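Local coordinates for FAD:protein FMN transferase (Pseudomonas stutzeri ATCC 14405 = CCUG 16156, PDB 5MGY), which probably transfers the FMN part of FAD onto a threonine of target proteins, with magnesium as cofactor, in the maturation of NosR for nitrous oxide reduction, at residues Arg170-Gly175 and Lys188-Lys193. Sequence-based numbering, arbitrary orientation.
Sequences RLKALG and KAEGRK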
loop_
_atom_site.group_PDB
_atom_site.type_symbol
_atom_site.label_atom_id
_atom_site.label_comp_id
_atom_site.label_asym_id
_atom_site.label_seq_id
_atom_site.Cartn_x
_atom_site.Cartn_y
_atom_site.Cartn_z
ATOM N N ARG A 170 16.315 1.359 8.788
ATOM C CA ARG A 170 17.188 2.434 9.239
ATOM C C ARG A 170 17.182 2.707 10.696
ATOM O O ARG A 170 18.221 3.062 11.226
ATOM C CB ARG A 170 16.873 3.758 8.569
ATOM C CG ARG A 170 17.522 3.876 7.203
ATOM C CD ARG A 170 19.042 3.715 7.204
ATOM N NE ARG A 170 19.752 4.749 7.974
ATOM C CZ ARG A 170 21.053 4.684 8.297
ATOM N NH1 ARG A 170 21.765 3.604 7.953
ATOM N NH2 ARG A 170 21.637 5.676 8.986
ATOM N N LEU A 171 16.010 2.633 11.319
ATOM C CA LEU A 171 15.899 2.728 12.762
ATOM C C LEU A 171 16.609 1.551 13.411
ATOM O O LEU A 171 17.251 1.744 14.427
ATOM C CB LEU A 171 14.443 2.742 13.220
ATOM C CG LEU A 171 13.490 3.787 12.698
ATOM C CD1 LEU A 171 12.296 3.801 13.618
ATOM C CD2 LEU A 171 14.117 5.151 12.636
ATOM N N LYS A 172 16.484 0.350 12.836
ATOM C CA LYS A 172 17.174 -0.825 13.349
ATOM C C LYS A 172 18.654 -0.644 13.180
ATOM O O LYS A 172 19.410 -0.886 14.104
ATOM C CB LYS A 172 16.728 -2.121 12.697
ATOM C CG LYS A 172 15.418 -2.617 13.243
ATOM C CD LYS A 172 14.914 -3.914 12.603
ATOM C CE LYS A 172 13.489 -4.108 13.124
ATOM N NZ LYS A 172 12.948 -5.449 12.846
ATOM N N ALA A 173 19.073 -0.179 12.028
ATOM C CA ALA A 173 20.497 -0.023 11.785
ATOM C C ALA A 173 21.150 0.985 12.776
ATOM O O ALA A 173 22.291 0.798 13.212
ATOM C CB ALA A 173 20.750 0.347 10.322
ATOM N N LEU A 174 20.385 1.994 13.168
ATOM C CA LEU A 174 20.791 2.965 14.171
ATOM C C LEU A 174 20.492 2.539 15.604
ATOM O O LEU A 174 20.451 3.380 16.476
ATOM C CB LEU A 174 20.089 4.301 13.908
ATOM C CG LEU A 174 20.434 5.010 12.610
ATOM C CD1 LEU A 174 19.658 6.306 12.506
ATOM C CD2 LEU A 174 21.912 5.316 12.497
ATOM N N GLY A 175 20.280 1.255 15.873
ATOM C CA GLY A 175 20.149 0.771 17.269
ATOM C C GLY A 175 18.774 0.717 17.912
ATOM O O GLY A 175 18.666 0.100 18.965
ATOM N N LYS A 188 3.725 -0.098 10.720
ATOM C CA LYS A 188 4.268 -1.261 11.378
ATOM C C LYS A 188 4.859 -0.880 12.752
ATOM O O LYS A 188 5.369 0.212 12.962
ATOM C CB LYS A 188 5.277 -1.918 10.463
ATOM C CG LYS A 188 5.944 -3.126 11.049
ATOM C CD LYS A 188 6.817 -3.876 10.047
ATOM C CE LYS A 188 7.535 -5.002 10.795
ATOM N NZ LYS A 188 8.586 -5.775 10.123
ATOM N N ALA A 189 4.771 -1.792 13.694
ATOM C CA ALA A 189 5.358 -1.558 14.968
ATOM C C ALA A 189 6.025 -2.796 15.485
ATOM O O ALA A 189 5.666 -3.914 15.102
ATOM C CB ALA A 189 4.288 -1.087 15.953
ATOM N N GLU A 190 6.968 -2.569 16.403
ATOM C CA GLU A 190 7.728 -3.651 17.048
ATOM C C GLU A 190 8.209 -3.255 18.421
ATOM O O GLU A 190 8.229 -2.090 18.757
ATOM C CB GLU A 190 8.911 -4.004 16.196
ATOM C CG GLU A 190 9.604 -5.274 16.585
ATOM C CD GLU A 190 10.260 -5.937 15.419
ATOM O OE1 GLU A 190 10.830 -7.004 15.667
ATOM O OE2 GLU A 190 10.231 -5.403 14.266
ATOM N N GLY A 191 8.542 -4.249 19.227
ATOM C CA GLY A 191 8.927 -4.030 20.593
ATOM C C GLY A 191 7.772 -3.654 21.491
ATOM O O GLY A 191 6.597 -3.840 21.148
ATOM N N ARG A 192 8.150 -3.125 22.656
ATOM C CA ARG A 192 7.208 -2.663 23.654
ATOM C C ARG A 192 7.603 -1.301 24.136
ATOM O O ARG A 192 8.720 -0.931 23.998
ATOM C CB ARG A 192 7.147 -3.680 24.797
ATOM C CG ARG A 192 6.502 -5.001 24.342
ATOM C CD ARG A 192 6.393 -6.028 25.442
ATOM N NE ARG A 192 5.426 -7.086 25.163
ATOM C CZ ARG A 192 4.096 -6.984 25.306
ATOM N NH1 ARG A 192 3.521 -5.839 25.677
ATOM N NH2 ARG A 192 3.314 -8.038 25.059
ATOM N N LYS A 193 6.668 -0.542 24.687
ATOM C CA LYS A 193 6.980 0.752 25.310
ATOM C C LYS A 193 7.717 0.516 26.674
ATOM O O LYS A 193 7.809 -0.611 27.157
ATOM C CB LYS A 193 5.717 1.625 25.422
ATOM C CG LYS A 193 5.043 1.925 24.092
ATOM C CD LYS A 193 3.823 2.861 24.157
ATOM C CE LYS A 193 2.584 2.372 23.364
ATOM N NZ LYS A 193 1.685 3.484 22.904
#
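A salt bridge between Lys172 and Glu190 ties the C-terminal end of helix 159-173 to strand 186-190 of the antiparallel sheet in this ApbE-family fold, at the surface and away from the magnesium site. Leu171, one residue earlier on the helix, packs on Tyr179 of strand 179-183, which lies beside strand 186-190 in the sheet. Lys172 also touches Tyr179: its CG lies beside the backbone N (chi1 -78°), anti to the carbonyl carbon, and the extended lysine and glutamate side chains together bridge the 10.5 Å between Lys172 CA and Glu190 CA. Past Lys172 the helix closes in a Schellman motif with Gly175, at positive phi, as its C-prime residue; Gly175 N hydrogen-bonds to Lys172 O (2.9 Å) and Val176 N to Leu171 O. From the strand, the side chain of Glu190 crosses that of Lys172 at about a right angle, and its OE2 also takes a weak hydrogen bond from Tyr179 OH. A glutamine here would probably leave the ammonium of Lys172 without its charge partner. Lys188 NZ, a like charge 5.2 Å from Lys172 NZ, is hydrogen-bonded to Lys265 O. Lys172 NZ approaches Glu190 OE2 at 3.1 Å from above the carboxylate, 40° out of its plane, while Glu190 OE1 stays 3.9 Å from the same nitrogen.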